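Local coordinates for protein aldose-aldose oxidoreductase (Caulobacter crescentus, PDB 5A04) that probably oxidises one aldose sugar while reducing another, shuttling hydride through a bound NADP(H) cofactor, at residues H86-E91 and D112-M116; M106-V110 and L321-E325. One frame throughout, in Å; residues are numbered along the deposited sequence.

Interaction 1: H86-E91 and D112-M116; sequences HRPFTE and DCEAM
Arg87 NH1 donates to Asp112 OD1 at 2.7 Å in a salt bridge that joins two neighbouring helix segments. The carboxylate oxygen lies in the guanidinium plane and is approached on its anti side. A second carboxylate also holds the arginine: NE reaches Glu91 OE2 at 2.8 Å, one helical turn on, from above the carboxylate plane. These two salt bridges, made by different nitrogens, fix the rotation of the guanidinium, and Ala115 CB rests over the centre of one of its faces, 3.4 Å from Arg87 CZ. The reach follows from an extended chain whose CG stands anti to the backbone N (chi1 169°). Deeper in, Met116 packs SD against Arg87 CA at 3.7 Å and then bends at chi3 (69°), bringing CE to 3.5 Å from Thr90 OG1. That hydroxyl donates to His86 O, which also accepts from Thr90 N on the opposite face of its carbonyl plane. The two segments run nearly parallel, their axes 9.5 Å apart, as expected of successive helices in a Rossmann fold. Between their parent helices, 86-95 and 110-123, the chain forms strand 99-102, and Thr90 and Met116 both lie against its Cys102.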
ATOM      1  N   HIS A  86     -11.816 -21.500  19.060  1.00 15.26           N
ATOM      2  CA  HIS A  86     -12.480 -21.956  17.840  1.00 15.65           C
ATOM      3  C   HIS A  86     -12.342 -23.462  17.655  1.00 14.92           C
ATOM      4  O   HIS A  86     -13.313 -24.150  17.343  1.00 15.67           O
ATOM      5  CB  HIS A  86     -11.919 -21.242  16.608  1.00 14.16           C
ATOM      6  CG  HIS A  86     -12.276 -19.792  16.545  1.00 15.29           C
ATOM      7  ND1 HIS A  86     -11.828 -18.959  15.539  1.00 17.38           N
ATOM      8  CD2 HIS A  86     -13.032 -19.023  17.363  1.00 14.68           C
ATOM      9  CE1 HIS A  86     -12.303 -17.741  15.738  1.00 16.08           C
ATOM     10  NE2 HIS A  86     -13.031 -17.750  16.840  1.00 15.95           N
ATOM     11  N   ARG A  87     -11.137 -23.983  17.858  1.00 14.63           N
ATOM     12  CA  ARG A  87     -10.930 -25.399  17.615  1.00 15.20           C
ATOM     13  C   ARG A  87     -11.746 -26.293  18.569  1.00 14.61           C
ATOM     14  O   ARG A  87     -12.476 -27.152  18.092  1.00 13.90           O
ATOM     15  CB  ARG A  87      -9.439 -25.764  17.690  1.00 15.08           C
ATOM     16  CG  ARG A  87      -9.237 -27.296  17.695  1.00 15.43           C
ATOM     17  CD  ARG A  87      -7.775 -27.727  17.659  1.00 16.45           C
ATOM     18  NE  ARG A  87      -7.686 -29.183  17.831  1.00 16.52           N
ATOM     19  CZ  ARG A  87      -6.550 -29.877  17.815  1.00 19.70           C
ATOM     20  NH1 ARG A  87      -5.393 -29.257  17.616  1.00 19.73           N
ATOM     21  NH2 ARG A  87      -6.576 -31.197  17.982  1.00 19.82           N
ATOM     22  N   PRO A  88     -11.648 -26.093  19.900  1.00 16.24           N
ATOM     23  CA  PRO A  88     -12.388 -27.054  20.728  1.00 16.82           C
ATOM     24  C   PRO A  88     -13.908 -26.959  20.570  1.00 14.72           C
ATOM     25  O   PRO A  88     -14.568 -27.987  20.584  1.00 16.87           O
ATOM     26  CB  PRO A  88     -11.960 -26.704  22.162  1.00 17.52           C
ATOM     27  CG  PRO A  88     -11.355 -25.331  22.081  1.00 15.96           C
ATOM     28  CD  PRO A  88     -10.759 -25.244  20.711  1.00 15.36           C
ATOM     29  N   PHE A  89     -14.465 -25.770  20.379  1.00 14.44           N
ATOM     30  CA  PHE A  89     -15.914 -25.716  20.218  1.00 14.63           C
ATOM     31  C   PHE A  89     -16.362 -26.247  18.859  1.00 16.13           C
ATOM     32  O   PHE A  89     -17.436 -26.828  18.747  1.00 16.97           O
ATOM     33  CB  PHE A  89     -16.434 -24.287  20.432  1.00 14.22           C
ATOM     34  CG  PHE A  89     -16.515 -23.893  21.875  1.00 16.47           C
ATOM     35  CD1 PHE A  89     -17.396 -24.541  22.732  1.00 16.51           C
ATOM     36  CD2 PHE A  89     -15.716 -22.882  22.374  1.00 16.26           C
ATOM     37  CE1 PHE A  89     -17.489 -24.182  24.069  1.00 16.28           C
ATOM     38  CE2 PHE A  89     -15.794 -22.516  23.723  1.00 19.34           C
ATOM     39  CZ  PHE A  89     -16.690 -23.164  24.565  1.00 17.78           C
ATOM     40  N   THR A  90     -15.538 -26.072  17.826  1.00 13.80           N
ATOM     41  CA  THR A  90     -15.844 -26.647  16.522  1.00 13.87           C
ATOM     42  C   THR A  90     -15.854 -28.172  16.605  1.00 13.94           C
ATOM     43  O   THR A  90     -16.769 -28.815  16.099  1.00 15.45           O
ATOM     44  CB  THR A  90     -14.836 -26.172  15.457  1.00 14.27           C
ATOM     45  OG1 THR A  90     -15.056 -24.766  15.223  1.00 15.06           O
ATOM     46  CG2 THR A  90     -15.016 -26.922  14.161  1.00 15.13           C
ATOM     47  N   GLU A  91     -14.847 -28.743  17.261  1.00 14.97           N
ATOM     48  CA  GLU A  91     -14.778 -30.198  17.399  1.00 17.15           C
ATOM     49  C   GLU A  91     -15.965 -30.752  18.187  1.00 17.32           C
ATOM     50  O   GLU A  91     -16.559 -31.760  17.801  1.00 16.40           O
ATOM     51  CB  GLU A  91     -13.459 -30.596  18.071  1.00 16.17           C
ATOM     52  CG  GLU A  91     -12.259 -30.333  17.185  1.00 17.21           C
ATOM     53  CD  GLU A  91     -10.926 -30.469  17.926  1.00 21.47           C
ATOM     54  OE1 GLU A  91     -10.876 -30.295  19.167  1.00 25.33           O
ATOM     55  OE2 GLU A  91      -9.918 -30.713  17.255  1.00 24.09           O
ATOM     56  N   ASP A 112      -4.089 -26.753  13.967  1.00 15.40           N
ATOM     57  CA  ASP A 112      -5.410 -26.663  14.580  1.00 16.03           C
ATOM     58  C   ASP A 112      -6.502 -26.625  13.511  1.00 14.42           C
ATOM     59  O   ASP A 112      -7.558 -27.241  13.670  1.00 14.59           O
ATOM     60  CB  ASP A 112      -5.508 -25.427  15.477  1.00 17.95           C
ATOM     61  CG  ASP A 112      -4.726 -25.574  16.779  1.00 20.33           C
ATOM     62  OD1 ASP A 112      -4.478 -26.719  17.214  1.00 21.41           O
ATOM     63  OD2 ASP A 112      -4.374 -24.529  17.371  1.00 25.19           O
ATOM     64  N   CYS A 113      -6.255 -25.882  12.436  1.00 17.13           N
ATOM     65  CA  CYS A 113      -7.186 -25.876  11.303  1.00 15.09           C
ATOM     66  C   CYS A 113      -7.357 -27.280  10.748  1.00 15.74           C
ATOM     67  O   CYS A 113      -8.468 -27.715  10.467  1.00 14.97           O
ATOM     68  CB  CYS A 113      -6.702 -24.953  10.181  1.00 15.54           C
ATOM     69  SG  CYS A 113      -6.625 -23.216  10.627  1.00 16.58           S
ATOM     70  N   GLU A 114      -6.247 -27.992  10.577  1.00 15.05           N
ATOM     71  CA  GLU A 114      -6.322 -29.349  10.041  1.00 15.24           C
ATOM     72  C   GLU A 114      -7.161 -30.251  10.937  1.00 14.31           C
ATOM     73  O   GLU A 114      -7.933 -31.075  10.447  1.00 16.70           O
ATOM     74  CB  GLU A 114      -4.918 -29.939   9.862  1.00 15.98           C
ATOM     75  CG  GLU A 114      -4.089 -29.181   8.827  1.00 18.39           C
ATOM     76  CD  GLU A 114      -2.666 -29.716   8.699  1.00 23.53           C
ATOM     77  OE1 GLU A 114      -2.048 -30.037   9.732  1.00 26.71           O
ATOM     78  OE2 GLU A 114      -2.170 -29.819   7.561  1.00 29.80           O
ATOM     79  N   ALA A 115      -7.021 -30.081  12.249  1.00 14.89           N
ATOM     80  CA  ALA A 115      -7.783 -30.882  13.205  1.00 15.69           C
ATOM     81  C   ALA A 115      -9.271 -30.600  13.085  1.00 17.62           C
ATOM     82  O   ALA A 115     -10.098 -31.509  13.151  1.00 16.29           O
ATOM     83  CB  ALA A 115      -7.304 -30.611  14.616  1.00 16.10           C
ATOM     84  N   MET A 116      -9.606 -29.329  12.895  1.00 15.16           N
ATOM     85  CA  MET A 116     -10.998 -28.928  12.768  1.00 14.46           C
ATOM     86  C   MET A 116     -11.618 -29.522  11.508  1.00 15.85           C
ATOM     87  O   MET A 116     -12.735 -30.030  11.532  1.00 16.28           O
ATOM     88  CB  MET A 116     -11.105 -27.397  12.771  1.00 15.28           C
ATOM     89  CG  MET A 116     -10.773 -26.796  14.132  1.00 15.64           C
ATOM     90  SD  MET A 116     -10.379 -25.037  14.000  1.00 16.41           S
ATOM     91  CE  MET A 116     -11.983 -24.346  13.576  1.00 16.86           C
TER

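Interaction 2: M106-V110 and L321-E325; sequences MANTV and LRVIE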
ATOM      1  N   MET A 106      -9.596 -18.769  11.498  1.00 15.71           N
ATOM      2  CA  MET A 106     -10.102 -20.114  11.776  1.00 16.58           C
ATOM      3  C   MET A 106      -9.587 -20.708  13.089  1.00 17.00           C
ATOM      4  O   MET A 106     -10.380 -21.174  13.911  1.00 16.25           O
ATOM      5  CB  MET A 106      -9.757 -21.034  10.619  1.00 15.66           C
ATOM      6  CG  MET A 106     -10.241 -22.473  10.793  1.00 14.73           C
ATOM      7  SD  MET A 106      -9.959 -23.291   9.222  1.00 17.01           S
ATOM      8  CE  MET A 106     -10.721 -24.883   9.544  1.00 17.64           C
ATOM      9  N   ALA A 107      -8.270 -20.666  13.296  1.00 16.21           N
ATOM     10  CA  ALA A 107      -7.679 -21.138  14.550  1.00 14.88           C
ATOM     11  C   ALA A 107      -6.290 -20.526  14.700  1.00 20.60           C
ATOM     12  O   ALA A 107      -5.867 -19.749  13.844  1.00 18.88           O
ATOM     13  CB  ALA A 107      -7.613 -22.667  14.570  1.00 17.48           C
ATOM     14  N   ASN A 108      -5.568 -20.875  15.761  1.00 19.69           N
ATOM     15  CA  ASN A 108      -4.250 -20.264  15.989  1.00 20.06           C
ATOM     16  C   ASN A 108      -3.169 -20.738  15.025  1.00 20.99           C
ATOM     17  O   ASN A 108      -2.186 -20.029  14.791  1.00 21.89           O
ATOM     18  CB  ASN A 108      -3.763 -20.531  17.416  1.00 23.90           C
ATOM     19  CG  ASN A 108      -4.626 -19.864  18.473  1.00 22.74           C
ATOM     20  OD1 ASN A 108      -5.522 -19.069  18.165  1.00 27.01           O
ATOM     21  ND2 ASN A 108      -4.364 -20.192  19.730  1.00 26.27           N
ATOM     22  N   THR A 109      -3.312 -21.955  14.508  1.00 18.93           N
ATOM     23  CA  THR A 109      -2.240 -22.586  13.737  1.00 17.49           C
ATOM     24  C   THR A 109      -2.768 -23.428  12.591  1.00 17.91           C
ATOM     25  O   THR A 109      -3.941 -23.801  12.569  1.00 16.58           O
ATOM     26  CB  THR A 109      -1.372 -23.528  14.616  1.00 21.95           C
ATOM     27  OG1 THR A 109      -2.164 -24.650  15.032  1.00 17.07           O
ATOM     28  CG2 THR A 109      -0.851 -22.818  15.852  1.00 23.03           C
ATOM     29  N   VAL A 110      -1.873 -23.772  11.673  1.00 17.55           N
ATOM     30  CA  VAL A 110      -2.194 -24.694  10.598  1.00 17.69           C
ATOM     31  C   VAL A 110      -2.696 -26.024  11.160  1.00 18.14           C
ATOM     32  O   VAL A 110      -3.735 -26.531  10.735  1.00 16.47           O
ATOM     33  CB  VAL A 110      -0.970 -24.921   9.694  1.00 16.52           C
ATOM     34  CG1 VAL A 110      -1.200 -26.095   8.741  1.00 21.51           C
ATOM     35  CG2 VAL A 110      -0.681 -23.639   8.905  1.00 17.48           C
ATOM     36  N   LEU A 321      -4.239 -19.473   7.221  1.00 14.08           N
ATOM     37  CA  LEU A 321      -3.330 -19.737   8.343  1.00 14.21           C
ATOM     38  C   LEU A 321      -1.959 -20.153   7.832  1.00 12.69           C
ATOM     39  O   LEU A 321      -0.956 -19.841   8.466  1.00 15.86           O
ATOM     40  CB  LEU A 321      -3.878 -20.812   9.293  1.00 15.10           C
ATOM     41  CG  LEU A 321      -4.453 -20.258  10.603  1.00 15.30           C
ATOM     42  CD1 LEU A 321      -3.411 -19.473  11.398  1.00 18.35           C
ATOM     43  CD2 LEU A 321      -5.694 -19.390  10.297  1.00 16.90           C
ATOM     44  N   ARG A 322      -1.927 -20.869   6.710  1.00 14.26           N
ATOM     45  CA  ARG A 322      -0.650 -21.260   6.099  1.00 17.08           C
ATOM     46  C   ARG A 322       0.192 -20.026   5.760  1.00 16.94           C
ATOM     47  O   ARG A 322       1.399 -19.988   6.030  1.00 17.03           O
ATOM     48  CB  ARG A 322      -0.873 -22.084   4.826  1.00 21.45           C
ATOM     49  CG  ARG A 322      -1.320 -23.521   5.034  1.00 27.45           C
ATOM     50  CD  ARG A 322      -1.539 -24.216   3.683  1.00 30.19           C
ATOM     51  NE  ARG A 322      -1.838 -25.638   3.835  1.00 33.95           N
ATOM     52  CZ  ARG A 322      -2.609 -26.335   3.001  1.00 38.89           C
ATOM     53  NH1 ARG A 322      -3.172 -25.741   1.951  1.00 38.49           N
ATOM     54  NH2 ARG A 322      -2.827 -27.625   3.223  1.00 38.76           N
ATOM     55  N   VAL A 323      -0.446 -19.021   5.168  1.00 15.52           N
ATOM     56  CA  VAL A 323       0.270 -17.808   4.798  1.00 14.63           C
ATOM     57  C   VAL A 323       0.606 -16.993   6.040  1.00 14.83           C
ATOM     58  O   VAL A 323       1.687 -16.416   6.131  1.00 13.82           O
ATOM     59  CB  VAL A 323      -0.535 -16.947   3.805  1.00 13.88           C
ATOM     60  CG1 VAL A 323       0.311 -15.768   3.349  1.00 14.62           C
ATOM     61  CG2 VAL A 323      -0.944 -17.797   2.604  1.00 15.96           C
ATOM     62  N   ILE A 324      -0.311 -16.960   7.007  1.00 13.08           N
ATOM     63  CA  ILE A 324      -0.064 -16.237   8.252  1.00 14.28           C
ATOM     64  C   ILE A 324       1.182 -16.775   8.963  1.00 15.01           C
ATOM     65  O   ILE A 324       2.029 -15.995   9.419  1.00 14.03           O
ATOM     66  CB  ILE A 324      -1.303 -16.301   9.181  1.00 14.24           C
ATOM     67  CG1 ILE A 324      -2.369 -15.329   8.647  1.00 16.02           C
ATOM     68  CG2 ILE A 324      -0.934 -15.947  10.611  1.00 16.32           C
ATOM     69  CD1 ILE A 324      -3.757 -15.520   9.257  1.00 16.01           C
ATOM     70  N   GLU A 325       1.312 -18.099   9.028  1.00 13.51           N
ATOM     71  CA  GLU A 325       2.530 -18.689   9.601  1.00 15.00           C
ATOM     72  C   GLU A 325       3.766 -18.216   8.837  1.00 14.25           C
ATOM     73  O   GLU A 325       4.790 -17.883   9.454  1.00 15.11           O
ATOM     74  CB  GLU A 325       2.442 -20.218   9.603  1.00 17.41           C
ATOM     75  CG  GLU A 325       1.477 -20.734  10.676  1.00 21.43           C
ATOM     76  CD  GLU A 325       1.673 -22.198  11.048  1.00 30.38           C
ATOM     77  OE1 GLU A 325       2.567 -22.865  10.457  1.00 24.94           O
ATOM     78  OE2 GLU A 325       0.918 -22.670  11.937  1.00 22.11           O
TER
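Glu325 sends its CG anti to its own carbonyl carbon (chi1 -74°) and continues extended, while Val110 places CG2 in the corresponding position beside its backbone N; together these choices lay the valine methyl against the carboxylate. Val110 CG2 lies 3.5 Å from Glu325 CD, and the two side chains pass at a slant. The polar contact uses the backbone instead. Val110 N donates to Glu325 OE2 at 3.0 Å in an almost straight bond (176°), meeting the oxygen from well above the carboxylate plane. Thr109 CB flanks the same oxygen at 3.6 Å.

The contact sits at the start of helix 110-123. Thr109 is its N-cap, with OG1 accepting from Asp112 N, whereas the amide of the first helical residue, Val110, bonds to a glutamate of helix 314-333. A negative charge at a helix N-terminus probably interacts favourably with the helix dipole, and the amides there may in turn help to stabilise the carboxylate.

One turn earlier, Leu321 points its side chain into the bend of 106-110. Its CD1 touches two backbone carbonyl oxygens, Ala107 O at 3.5 Å and Asn108 O at 3.6 Å, while CD2 approaches Met106 N at 4.1 Å. Arg322 contributes its aliphatic part, with CG 3.9 Å from Val110 CG2. Val323, pointing away from 106-110, and Ile324 pack on Leu191 of helix 182-198, within the C-terminal family region.

The segments alternate along the chain: 86-91, 106-110, 112-116 and finally 321-325, more than two hundred residues on. The centres of interactions 1 and 2 lie about 12 Å apart, and helix 110-123 belongs to both, its start meeting helix 314-333 and its next turns meeting helix 86-95. The contacts also touch directly, through a probable hydrogen bond from His86 ND1 to Met106 O (3.1 Å), while His86 NE2 bonds to Thr81 O, and through packing of Cys113 on Met106. Interaction 1 lies wholly within the NAD-binding Rossmann region, and interaction 2 ties that region to the C-terminal alpha/beta part. With His86 lining the NADPH pocket, the pair connects the cofactor's surroundings to the junction of the two regions.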